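PDB 2JC4: exodeoxyribonuclease III from Neisseria meningitidis, which probably acts as a metal-dependent DNA repair nuclease of the AP/ExoA family, degrading double-stranded DNA in the 3'-5' direction as an exonuclease. Local coordinates for residues D153-D158 with G213-H218; S10-L15 with L35-D40; K140-G145 with P223-A228; N178-G183 with H218-P223. One frame throughout, in Å; residues are numbered along the deposited sequence. Where two conformers were deposited one is given.

How the contacts relate
From the N terminus, contact 2 comes first. It closes the loop from helix 11-23 through strand 29-33 and is complete before the other contacts begin. Contact 3 then opens at strand 141-144 and closes the longest loop, ending on helix 223-226. Contacts 1 and 4 are nested inside that loop. These two cross each other: 153-158 returns to 213-218, while 178-183 packs on 218-223, and His218 belongs to both. Strands 141-144 and 217-221 are neighbours in one sheet, which joins contacts 1, 3 and 4. Contact 2 lies by the other sheet, joining the start of helix 11-23 to the loop after strand 29-33.

Contact 1 (D153-D158 with G213-H218); sequences DADCYD and GLRIDH
Asp155 and Arg215 are brought together by their side-chain torsions. Asp155 has CG beside its backbone N (chi1 -57°), and Arg215 has CG anti to its own N (chi1 -172°), with a bend at chi3. The two side chains then run side by side and point the same way. Their salt bridge centres on Arg215 NE, which lies 2.8 Å from Asp155 OD1. The carboxylate oxygen sits near the guanidinium plane, but NE meets it from above the carboxylate plane. A weak second bond joins Arg215 NH2 to Asp155 OD2 at 3.3 Å. A water donates to Asp155 OD2 and accepts a weak bond from Arg215 NH2. His218 CE1 lies over one face of the guanidinium. Alongside this pair the backbones form a single beta bridge, Cys156 with Leu214. Arg215 N donates to Asp155 O at 3.0 Å, and Tyr157 N donates to Gly213 O at 3.2 Å. Leu214 CD2 packs 3.9 Å from Cys156 CB, on the residue whose SG forms the disulfide with Cys168. Asp155 also pairs with Arg189, and Arg215 with Asp186. This shared network probably keeps Asp155 and Arg215 ionised and probably helps to fix the loop before strand 217-221.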
loop_
_atom_site.group_PDB
_atom_site.type_symbol
_atom_site.label_atom_id
_atom_site.label_comp_id
_atom_site.label_asym_id
_atom_site.label_seq_id
_atom_site.Cartn_x
_atom_site.Cartn_y
_atom_site.Cartn_z
ATOM N N ASP A 153 12.993 11.133 -8.552
ATOM C CA ASP A 153 14.086 10.250 -9.048
ATOM C C ASP A 153 14.897 9.521 -7.965
ATOM O O ASP A 153 15.445 8.460 -8.212
ATOM C CB ASP A 153 14.993 10.984 -10.049
ATOM C CG ASP A 153 14.414 10.997 -11.475
ATOM O OD1 ASP A 153 13.494 10.201 -11.816
ATOM O OD2 ASP A 153 14.929 11.789 -12.264
ATOM N N ALA A 154 14.933 10.046 -6.746
ATOM C CA ALA A 154 15.551 9.302 -5.634
ATOM C C ALA A 154 14.852 7.950 -5.361
ATOM O O ALA A 154 15.412 7.081 -4.679
ATOM C CB ALA A 154 15.581 10.159 -4.371
ATOM N N ASP A 155 13.644 7.785 -5.905
ATOM C CA ASP A 155 12.779 6.602 -5.710
ATOM C C ASP A 155 12.869 5.598 -6.860
ATOM O O ASP A 155 12.195 4.592 -6.854
ATOM C CB ASP A 155 11.322 7.069 -5.554
ATOM C CG ASP A 155 11.180 8.059 -4.410
ATOM O OD1 ASP A 155 11.795 7.809 -3.346
ATOM O OD2 ASP A 155 10.473 9.069 -4.543
ATOM N N CYS A 156 13.667 5.908 -7.885
ATOM C CA CYS A 156 13.891 4.988 -9.026
ATOM C C CYS A 156 15.406 4.774 -9.192
ATOM O O CYS A 156 16.112 5.738 -9.479
ATOM C CB CYS A 156 13.294 5.589 -10.305
ATOM S SG CYS A 156 11.515 5.971 -10.238
ATOM N N TYR A 157 15.904 3.544 -8.982
ATOM C CA TYR A 157 17.366 3.255 -9.090
ATOM C C TYR A 157 17.785 3.595 -10.516
ATOM O O TYR A 157 17.016 3.403 -11.468
ATOM C CB TYR A 157 17.741 1.793 -8.723
ATOM C CG TYR A 157 17.403 0.831 -9.801
ATOM C CD1 TYR A 157 18.324 0.547 -10.818
ATOM C CD2 TYR A 157 16.130 0.251 -9.867
ATOM C CE1 TYR A 157 18.005 -0.310 -11.848
ATOM C CE2 TYR A 157 15.805 -0.608 -10.890
ATOM C CZ TYR A 157 16.751 -0.888 -11.876
ATOM O OH TYR A 157 16.420 -1.734 -12.910
ATOM N N ASP A 158 18.985 4.098 -10.708
ATOM C CA ASP A 158 19.386 4.439 -12.097
ATOM C C ASP A 158 18.248 5.226 -12.848
ATOM O O ASP A 158 17.690 4.737 -13.819
ATOM C CB ASP A 158 19.817 3.151 -12.853
ATOM C CG ASP A 158 21.103 2.464 -12.243
ATOM O OD1 ASP A 158 21.976 3.147 -11.629
ATOM O OD2 ASP A 158 21.258 1.229 -12.399
ATOM N N GLY A 213 16.053 -0.959 -6.646
ATOM C CA GLY A 213 14.595 -1.042 -6.521
ATOM C C GLY A 213 13.880 0.294 -6.773
ATOM O O GLY A 213 14.495 1.287 -7.207
ATOM N N LEU A 214 12.563 0.288 -6.554
ATOM C CA LEU A 214 11.705 1.477 -6.592
ATOM C C LEU A 214 11.025 1.672 -5.213
ATOM O O LEU A 214 10.698 0.701 -4.521
ATOM C CB LEU A 214 10.639 1.354 -7.676
ATOM C CG LEU A 214 11.108 0.931 -9.089
ATOM C CD1 LEU A 214 9.869 0.792 -9.932
ATOM C CD2 LEU A 214 12.036 1.950 -9.691
ATOM N N ARG A 215 10.845 2.926 -4.820
ATOM C CA ARG A 215 9.953 3.238 -3.691
ATOM C C ARG A 215 8.559 3.510 -4.216
ATOM O O ARG A 215 8.255 4.637 -4.628
ATOM C CB ARG A 215 10.452 4.432 -2.850
ATOM C CG ARG A 215 9.649 4.656 -1.565
ATOM C CD ARG A 215 10.164 5.872 -0.749
ATOM N NE ARG A 215 9.873 7.136 -1.434
ATOM C CZ ARG A 215 8.937 8.006 -1.028
ATOM N NH1 ARG A 215 8.227 7.765 0.063
ATOM N NH2 ARG A 215 8.734 9.126 -1.697
ATOM N N ILE A 216 7.709 2.485 -4.180
ATOM C CA ILE A 216 6.330 2.592 -4.691
ATOM C C ILE A 216 5.258 2.264 -3.675
ATOM O O ILE A 216 4.054 2.427 -3.966
ATOM C CB ILE A 216 6.126 1.723 -5.969
ATOM C CG1 ILE A 216 6.490 0.240 -5.694
ATOM C CG2 ILE A 216 6.982 2.331 -7.165
ATOM C CD1 ILE A 216 6.254 -0.696 -6.918
ATOM N N ASP A 217 5.668 1.758 -2.513
ATOM C CA ASP A 217 4.741 1.518 -1.422
ATOM C C ASP A 217 4.842 2.638 -0.397
ATOM O O ASP A 217 5.949 2.898 0.169
ATOM C CB ASP A 217 5.067 0.164 -0.777
ATOM C CG ASP A 217 4.976 -0.976 -1.775
ATOM O OD1 ASP A 217 3.862 -1.484 -1.931
ATOM O OD2 ASP A 217 6.023 -1.400 -2.340
ATOM N N HIS A 218 3.707 3.297 -0.138
ATOM C CA HIS A 218 3.751 4.583 0.620
ATOM C C HIS A 218 2.735 4.601 1.725
ATOM O O HIS A 218 1.787 3.824 1.699
ATOM C CB HIS A 218 3.490 5.787 -0.310
ATOM C CG HIS A 218 4.382 5.828 -1.518
ATOM N ND1 HIS A 218 5.748 5.870 -1.419
ATOM C CD2 HIS A 218 4.098 5.759 -2.845
ATOM C CE1 HIS A 218 6.277 5.862 -2.638
ATOM N NE2 HIS A 218 5.293 5.800 -3.523
HETATM O O HOH W 1 11.120 11.148 -2.824
#

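Contact 2 (S10-L15 with L35-D40); sequences SLNVRL and LKLDQD
Leu11 meets the loop after strand 29-33 through both backbone and side chain. Its N-H donates to Leu35 O at 2.9 Å. The Leu11 side chain has CG anti to the backbone N (chi1 -173°). This lays it beside Leu35, the two pointing the same way, with CD2 of Leu11 3.9 Å from CD2 of Leu35. On Leu37 the two methyls divide the work. CD1 rests against Leu11 CB at 3.9 Å. CD2 lies 3.9 Å from Asn12 ND2, where the two side chains cross at about a right angle. Ser10 is the N-cap of helix 11-23. Its OG stands anti to the backbone N (chi1 174°), beside the carbonyl carbon, where it can accept from Val13 N at 3.3 Å. A water links the same OG to Lys36 O. The helix start is thus capped from within and tied to the loop from outside. In this DNase I-like fold both chain segments lie next to the metal site: Asn9 and Glu34, just before them, bind the magnesium ion. Lys36 has an extended chain beyond CG. Its CD passes 4.0 Å from Ser10 CB, and its NZ reaches Asn9 OD1 in a hydrogen bond. The ammonium may therefore help to position that metal ligand as a second-shell group. Leu11 also packs on Phe42 and Pro43, in the loop leading to helix 44-48.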
loop_
_atom_site.group_PDB
_atom_site.type_symbol
_atom_site.label_atom_id
_atom_site.label_comp_id
_atom_site.label_asym_id
_atom_site.label_seq_id
_atom_site.Cartn_x
_atom_site.Cartn_y
_atom_site.Cartn_z
ATOM N N SER A 10 0.542 -12.663 -3.614
ATOM C CA SER A 10 -0.218 -13.893 -3.271
ATOM C C SER A 10 -0.211 -14.191 -1.755
ATOM O O SER A 10 0.843 -14.541 -1.167
ATOM C CB SER A 10 0.192 -15.148 -4.065
ATOM O OG SER A 10 -0.550 -16.233 -3.500
ATOM N N LEU A 11 -1.376 -14.077 -1.120
ATOM C CA LEU A 11 -1.480 -14.457 0.297
ATOM C C LEU A 11 -1.389 -15.976 0.534
ATOM O O LEU A 11 -0.954 -16.408 1.600
ATOM C CB LEU A 11 -2.761 -13.901 0.933
ATOM C CG LEU A 11 -2.888 -14.093 2.436
ATOM C CD1 LEU A 11 -1.679 -13.545 3.183
ATOM C CD2 LEU A 11 -4.179 -13.421 2.944
ATOM N N ASN A 12 -1.786 -16.768 -0.452
ATOM C CA ASN A 12 -1.585 -18.226 -0.387
ATOM C C ASN A 12 -0.104 -18.516 -0.167
ATOM O O ASN A 12 0.278 -19.281 0.724
ATOM C CB ASN A 12 -2.077 -18.893 -1.672
ATOM C CG ASN A 12 -2.710 -20.280 -1.423
ATOM O OD1 ASN A 12 -2.447 -20.947 -0.413
ATOM N ND2 ASN A 12 -3.570 -20.699 -2.351
ATOM N N VAL A 13 0.740 -17.881 -0.976
ATOM C CA VAL A 13 2.182 -18.107 -0.868
ATOM C C VAL A 13 2.764 -17.553 0.427
ATOM O O VAL A 13 3.606 -18.190 1.075
ATOM C CB VAL A 13 2.921 -17.509 -2.075
ATOM C CG1 VAL A 13 4.424 -17.788 -1.963
ATOM C CG2 VAL A 13 2.353 -18.096 -3.367
ATOM N N ARG A 14 2.343 -16.349 0.790
ATOM C CA ARG A 14 3.020 -15.595 1.843
ATOM C C ARG A 14 2.433 -15.776 3.216
ATOM O O ARG A 14 2.925 -15.179 4.165
ATOM C CB ARG A 14 2.997 -14.082 1.514
ATOM C CG ARG A 14 4.356 -13.371 1.614
ATOM C CD ARG A 14 5.405 -14.000 0.719
ATOM N NE ARG A 14 4.985 -13.885 -0.685
ATOM C CZ ARG A 14 5.580 -14.461 -1.717
ATOM N NH1 ARG A 14 6.672 -15.202 -1.551
ATOM N NH2 ARG A 14 5.076 -14.291 -2.941
ATOM N N LEU A 15 1.358 -16.556 3.333
ATOM C CA LEU A 15 0.695 -16.691 4.643
ATOM C C LEU A 15 1.623 -16.983 5.830
ATOM O O LEU A 15 1.509 -16.313 6.838
ATOM C CB LEU A 15 -0.483 -17.683 4.620
ATOM C CG LEU A 15 -1.300 -17.802 5.913
ATOM C CD1 LEU A 15 -1.957 -16.477 6.303
ATOM C CD2 LEU A 15 -2.369 -18.841 5.669
ATOM N N LEU A 35 -3.675 -10.067 -2.648
ATOM C CA LEU A 35 -4.114 -11.350 -2.060
ATOM C C LEU A 35 -4.063 -12.454 -3.112
ATOM O O LEU A 35 -3.619 -13.570 -2.822
ATOM C CB LEU A 35 -5.539 -11.254 -1.542
ATOM C CG LEU A 35 -5.820 -10.166 -0.534
ATOM C CD1 LEU A 35 -7.314 -10.317 -0.177
ATOM C CD2 LEU A 35 -4.928 -10.311 0.723
ATOM N N LYS A 36 -4.496 -12.133 -4.338
ATOM C CA LYS A 36 -4.593 -13.130 -5.417
ATOM C C LYS A 36 -5.403 -14.354 -4.996
ATOM O O LYS A 36 -5.049 -15.498 -5.291
ATOM C CB LYS A 36 -3.204 -13.536 -5.903
ATOM C CG LYS A 36 -2.442 -12.419 -6.620
ATOM C CD LYS A 36 -1.115 -12.977 -7.181
ATOM C CE LYS A 36 -0.223 -11.910 -7.772
ATOM N NZ LYS A 36 0.968 -12.540 -8.376
ATOM N N LEU A 37 -6.514 -14.094 -4.311
ATOM C CA LEU A 37 -7.365 -15.148 -3.781
ATOM C C LEU A 37 -8.756 -14.643 -3.891
ATOM O O LEU A 37 -9.034 -13.497 -3.522
ATOM C CB LEU A 37 -7.059 -15.375 -2.287
ATOM C CG LEU A 37 -5.857 -16.205 -1.896
ATOM C CD1 LEU A 37 -5.693 -16.156 -0.400
ATOM C CD2 LEU A 37 -5.975 -17.626 -2.395
ATOM N N ASP A 38 -9.651 -15.494 -4.365
ATOM C CA ASP A 38 -11.077 -15.155 -4.374
ATOM C C ASP A 38 -11.612 -14.894 -2.967
ATOM O O ASP A 38 -11.056 -15.368 -1.978
ATOM C CB ASP A 38 -11.882 -16.277 -5.043
ATOM C CG ASP A 38 -13.229 -15.790 -5.576
ATOM O OD1 ASP A 38 -13.472 -14.543 -5.592
ATOM O OD2 ASP A 38 -14.047 -16.667 -5.963
ATOM N N GLN A 39 -12.716 -14.163 -2.889
ATOM C CA GLN A 39 -13.301 -13.780 -1.596
ATOM C C GLN A 39 -13.363 -14.971 -0.630
ATOM O O GLN A 39 -12.884 -14.881 0.497
ATOM C CB GLN A 39 -14.711 -13.199 -1.803
ATOM C CG GLN A 39 -15.287 -12.547 -0.513
ATOM C CD GLN A 39 -14.612 -11.225 -0.175
ATOM O OE1 GLN A 39 -13.961 -10.597 -1.037
ATOM N NE2 GLN A 39 -14.785 -10.775 1.060
ATOM N N ASP A 40 -13.931 -16.098 -1.073
ATOM C CA ASP A 40 -14.119 -17.240 -0.162
ATOM C C ASP A 40 -12.867 -18.114 0.015
ATOM O O ASP A 40 -12.936 -19.183 0.647
ATOM C CB ASP A 40 -15.345 -18.079 -0.598
ATOM C CG ASP A 40 -15.094 -18.908 -1.857
ATOM O OD1 ASP A 40 -14.053 -18.694 -2.527
ATOM O OD2 ASP A 40 -15.942 -19.776 -2.192
HETATM O O HOH W 2 -2.923 -17.031 -5.408
#

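Contact 3 (K140-G145 with P223-A228); sequences KLVLLG and PAMAAA
This is apolar packing of a short helix against the start of a strand. Helix 223-226 follows strand 217-221 and rests beside Lys140 and the first residues of strand 141-144, the neighbour of 217-221 in the sheet. Met225 carries the contact. Its chain bends at chi2 (-62°) and chi3 (-82°), which curls the thioether along the strand. CG lies 3.9 Å from Leu141 N, at the strand's backbone. SD comes next, 3.9 Å from Lys140 CB, and the lysine chain crosses the methionine at about a right angle. The terminal CE reaches Val142 CG2 at 3.9 Å, again with the side chains crossing. Ala224 adds a looser touch, its CB 4.3 Å from Lys140 CG, at the exposed margin. Lys140 runs on fully extended beyond CG, and its end leads away from the helix, so that only its aliphatic part takes part. Val142 also packs on Ile219 and on Ile3 of the other sheet, so the methionine methyl joins a residue that faces the layer between the sheets. Backbone bonds from Leu141 to Ser222 and from Leu143 to Leu220 hold the two strands together nearby. The two facing sheets, with helices packed outside them, are typical of the DNase I-like alpha/beta sandwich.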
loop_
_atom_site.group_PDB
_atom_site.type_symbol
_atom_site.label_atom_id
_atom_site.label_comp_id
_atom_site.label_asym_id
_atom_site.label_seq_id
_atom_site.Cartn_x
_atom_site.Cartn_y
_atom_site.Cartn_z
ATOM N N LYS A 140 -8.188 11.856 11.584
ATOM C CA LYS A 140 -7.099 10.893 11.582
ATOM C C LYS A 140 -7.345 9.986 10.370
ATOM O O LYS A 140 -8.276 9.202 10.355
ATOM C CB LYS A 140 -7.058 10.132 12.895
ATOM C CG LYS A 140 -6.679 11.016 14.061
ATOM C CD LYS A 140 -6.635 10.194 15.340
ATOM C CE LYS A 140 -6.092 11.021 16.528
ATOM N NZ LYS A 140 -6.098 10.181 17.765
ATOM N N LEU A 141 -6.544 10.156 9.324
ATOM C CA LEU A 141 -6.764 9.349 8.122
ATOM C C LEU A 141 -5.430 8.898 7.553
ATOM O O LEU A 141 -4.480 9.666 7.539
ATOM C CB LEU A 141 -7.633 10.106 7.096
ATOM C CG LEU A 141 -7.920 9.389 5.745
ATOM C CD1 LEU A 141 -9.383 9.661 5.262
ATOM C CD2 LEU A 141 -6.863 9.728 4.647
ATOM N N VAL A 142 -5.368 7.628 7.141
ATOM C CA VAL A 142 -4.152 7.050 6.525
ATOM C C VAL A 142 -4.519 6.415 5.206
ATOM O O VAL A 142 -5.331 5.493 5.154
ATOM C CB VAL A 142 -3.440 6.000 7.446
ATOM C CG1 VAL A 142 -2.168 5.508 6.815
ATOM C CG2 VAL A 142 -3.057 6.607 8.792
ATOM N N LEU A 143 -3.918 6.909 4.130
ATOM C CA LEU A 143 -4.080 6.307 2.806
ATOM C C LEU A 143 -2.777 5.609 2.463
ATOM O O LEU A 143 -1.743 6.274 2.312
ATOM C CB LEU A 143 -4.420 7.388 1.739
ATOM C CG LEU A 143 -4.311 6.997 0.242
ATOM C CD1 LEU A 143 -5.403 5.999 -0.106
ATOM C CD2 LEU A 143 -4.369 8.208 -0.716
ATOM N N LEU A 144 -2.797 4.279 2.360
ATOM C CA LEU A 144 -1.532 3.535 2.209
ATOM C C LEU A 144 -1.675 2.339 1.309
ATOM O O LEU A 144 -2.792 1.869 1.053
ATOM C CB LEU A 144 -0.942 3.104 3.582
ATOM C CG LEU A 144 -1.601 1.934 4.367
ATOM C CD1 LEU A 144 -0.921 1.774 5.715
ATOM C CD2 LEU A 144 -3.150 2.098 4.579
ATOM N N GLY A 145 -0.547 1.841 0.800
ATOM C CA GLY A 145 -0.608 0.685 -0.085
ATOM C C GLY A 145 0.473 0.751 -1.143
ATOM O O GLY A 145 1.487 1.439 -0.982
ATOM N N PRO A 223 -2.777 15.625 8.580
ATOM C CA PRO A 223 -1.914 16.351 9.512
ATOM C C PRO A 223 -1.949 15.873 10.953
ATOM O O PRO A 223 -0.897 15.862 11.585
ATOM C CB PRO A 223 -2.424 17.799 9.438
ATOM C CG PRO A 223 -3.208 17.904 8.251
ATOM C CD PRO A 223 -3.664 16.524 7.828
ATOM N N ALA A 224 -3.122 15.485 11.471
ATOM C CA ALA A 224 -3.222 15.020 12.871
ATOM C C ALA A 224 -2.337 13.800 13.090
ATOM O O ALA A 224 -1.760 13.633 14.160
ATOM C CB ALA A 224 -4.688 14.707 13.262
ATOM N N MET A 225 -2.235 12.954 12.062
ATOM C CA MET A 225 -1.324 11.805 12.083
ATOM C C MET A 225 0.141 12.216 11.861
ATOM O O MET A 225 1.046 11.716 12.533
ATOM C CB MET A 225 -1.782 10.734 11.064
ATOM C CG MET A 225 -3.184 10.107 11.359
ATOM S SD MET A 225 -3.305 9.220 12.941
ATOM C CE MET A 225 -2.582 7.615 12.505
ATOM N N ALA A 226 0.379 13.147 10.940
ATOM C CA ALA A 226 1.744 13.684 10.721
ATOM C C ALA A 226 2.354 14.241 12.008
ATOM O O ALA A 226 3.535 14.026 12.292
ATOM C CB ALA A 226 1.740 14.761 9.627
ATOM N N ALA A 227 1.538 14.910 12.814
ATOM C CA ALA A 227 2.021 15.508 14.040
ATOM C C ALA A 227 2.483 14.446 15.030
ATOM O O ALA A 227 3.352 14.727 15.856
ATOM C CB ALA A 227 0.925 16.395 14.678
ATOM N N ALA A 228 1.903 13.245 14.945
ATOM C CA ALA A 228 2.211 12.148 15.875
ATOM C C ALA A 228 3.235 11.170 15.298
ATOM O O ALA A 228 3.594 10.178 15.929
ATOM C CB ALA A 228 0.911 11.392 16.277
#

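Contact 4 (N178-G183 with H218-P223); sequences NLLDLG and HILVSP
Leu220 meets helix 170-180 with a single methyl, CD1, which touches two successive leucines, Leu179 and Leu180. It lies 4.0 Å from Leu179 CB and 4.1 Å from Leu180 CD2. Leu220 holds CG beside its backbone N (chi1 -50°), and its CB already points to the helix. Leu179 also directs its CB at the strand. Leu180 instead starts off to one side and turns its end in, so that its chain crosses Leu220 at about a right angle. This is the better packed half; Leu179 and Leu220 are buried, Leu180 only partly. Leu179 also packs on Leu143 and Phe147, and Leu220 on Phe147, so the leucines join a larger apolar layer between helix and sheet.

The other half is loose and open to solvent. Gly183 N bonds to Leu180 O, and a positive phi then takes the chain out of the helix. The Gly183 carbonyl O sits 3.6 Å from Pro223 CD, a plain contact with the proline ring. Both residues are exposed. The backbones come nearer here than at Leu180 and Leu220, yet few atoms meet. Ser222 stands at the N-cap position of helix 223-226, yet its side chain makes no capping bond. Its OG is bound instead to Gly139 O and Leu141 N, at the start of strand 141-144. Between these segments the chemistry is therefore mainly dispersive: they meet largely through aliphatic carbons, and shape, not a hydrogen bond, sets the fit.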
loop_
_atom_site.group_PDB
_atom_site.type_symbol
_atom_site.label_atom_id
_atom_site.label_comp_id
_atom_site.label_asym_id
_atom_site.label_seq_id
_atom_site.Cartn_x
_atom_site.Cartn_y
_atom_site.Cartn_z
ATOM N N ASN A 178 -1.384 14.799 -6.873
ATOM C CA ASN A 178 -2.802 15.125 -6.669
ATOM C C ASN A 178 -3.375 14.589 -5.356
ATOM O O ASN A 178 -4.302 15.163 -4.776
ATOM C CB ASN A 178 -3.651 14.656 -7.842
ATOM C CG ASN A 178 -3.289 15.345 -9.140
ATOM O OD1 ASN A 178 -2.672 16.396 -9.129
ATOM N ND2 ASN A 178 -3.702 14.758 -10.278
ATOM N N LEU A 179 -2.847 13.466 -4.889
ATOM C CA LEU A 179 -3.223 12.915 -3.582
ATOM C C LEU A 179 -2.632 13.751 -2.432
ATOM O O LEU A 179 -3.331 14.119 -1.519
ATOM C CB LEU A 179 -2.776 11.446 -3.488
ATOM C CG LEU A 179 -3.476 10.452 -4.421
ATOM C CD1 LEU A 179 -2.777 9.079 -4.365
ATOM C CD2 LEU A 179 -5.006 10.325 -4.111
ATOM N N LEU A 180 -1.334 14.034 -2.478
ATOM C CA LEU A 180 -0.723 14.941 -1.506
ATOM C C LEU A 180 -1.477 16.293 -1.403
ATOM O O LEU A 180 -1.666 16.807 -0.283
ATOM C CB LEU A 180 0.748 15.202 -1.862
ATOM C CG LEU A 180 1.685 13.979 -1.887
ATOM C CD1 LEU A 180 3.109 14.404 -2.231
ATOM C CD2 LEU A 180 1.640 13.172 -0.565
ATOM N N ASP A 181 -1.855 16.851 -2.559
ATOM C CA ASP A 181 -2.607 18.131 -2.683
ATOM C C ASP A 181 -3.998 18.136 -1.993
ATOM O O ASP A 181 -4.562 19.206 -1.670
ATOM C CB ASP A 181 -2.788 18.478 -4.166
ATOM C CG ASP A 181 -1.492 18.902 -4.836
ATOM O OD1 ASP A 181 -0.480 19.115 -4.120
ATOM O OD2 ASP A 181 -1.500 19.015 -6.095
ATOM N N LEU A 182 -4.519 16.946 -1.692
ATOM C CA LEU A 182 -5.713 16.850 -0.829
ATOM C C LEU A 182 -5.472 17.339 0.605
ATOM O O LEU A 182 -6.441 17.647 1.324
ATOM C CB LEU A 182 -6.270 15.409 -0.783
ATOM C CG LEU A 182 -6.592 14.797 -2.138
ATOM C CD1 LEU A 182 -7.002 13.311 -2.008
ATOM C CD2 LEU A 182 -7.634 15.612 -2.912
ATOM N N GLY A 183 -4.200 17.389 1.011
ATOM C CA GLY A 183 -3.800 17.735 2.371
ATOM C C GLY A 183 -3.259 16.519 3.110
ATOM O O GLY A 183 -3.635 16.243 4.264
ATOM N N HIS A 218 3.707 3.297 -0.138
ATOM C CA HIS A 218 3.751 4.583 0.620
ATOM C C HIS A 218 2.735 4.601 1.725
ATOM O O HIS A 218 1.787 3.824 1.699
ATOM C CB HIS A 218 3.490 5.787 -0.310
ATOM C CG HIS A 218 4.382 5.828 -1.518
ATOM N ND1 HIS A 218 5.748 5.870 -1.419
ATOM C CD2 HIS A 218 4.098 5.759 -2.845
ATOM C CE1 HIS A 218 6.277 5.862 -2.638
ATOM N NE2 HIS A 218 5.293 5.800 -3.523
ATOM N N ILE A 219 2.898 5.531 2.673
ATOM C CA ILE A 219 1.900 5.719 3.739
ATOM C C ILE A 219 1.617 7.223 3.787
ATOM O O ILE A 219 2.498 7.999 4.120
ATOM C CB ILE A 219 2.406 5.207 5.109
ATOM C CG1 ILE A 219 2.689 3.685 5.040
ATOM C CG2 ILE A 219 1.330 5.448 6.205
ATOM C CD1 ILE A 219 3.347 3.126 6.263
ATOM N N LEU A 220 0.433 7.620 3.340
ATOM C CA LEU A 220 0.103 9.047 3.220
ATOM C C LEU A 220 -0.821 9.378 4.386
ATOM O O LEU A 220 -1.788 8.637 4.648
ATOM C CB LEU A 220 -0.542 9.390 1.859
ATOM C CG LEU A 220 0.104 8.939 0.524
ATOM C CD1 LEU A 220 -0.497 9.720 -0.653
ATOM C CD2 LEU A 220 1.591 9.018 0.520
ATOM N N VAL A 221 -0.502 10.451 5.124
ATOM C CA VAL A 221 -1.188 10.705 6.402
ATOM C C VAL A 221 -1.809 12.123 6.485
ATOM O O VAL A 221 -1.260 13.085 5.946
ATOM C CB VAL A 221 -0.226 10.437 7.649
ATOM C CG1 VAL A 221 0.319 8.974 7.637
ATOM C CG2 VAL A 221 0.967 11.420 7.653
ATOM N N SER A 222 -2.933 12.245 7.189
ATOM C CA SER A 222 -3.511 13.553 7.466
ATOM C C SER A 222 -2.623 14.291 8.485
ATOM O O SER A 222 -1.812 13.659 9.199
ATOM C CB SER A 222 -4.913 13.392 8.079
ATOM O OG SER A 222 -4.826 12.642 9.276
ATOM N N PRO A 223 -2.777 15.625 8.580
ATOM C CA PRO A 223 -1.914 16.351 9.512
ATOM C C PRO A 223 -1.949 15.873 10.953
ATOM O O PRO A 223 -0.897 15.862 11.585
ATOM C CB PRO A 223 -2.424 17.799 9.438
ATOM C CG PRO A 223 -3.208 17.904 8.251
ATOM C CD PRO A 223 -3.664 16.524 7.828
#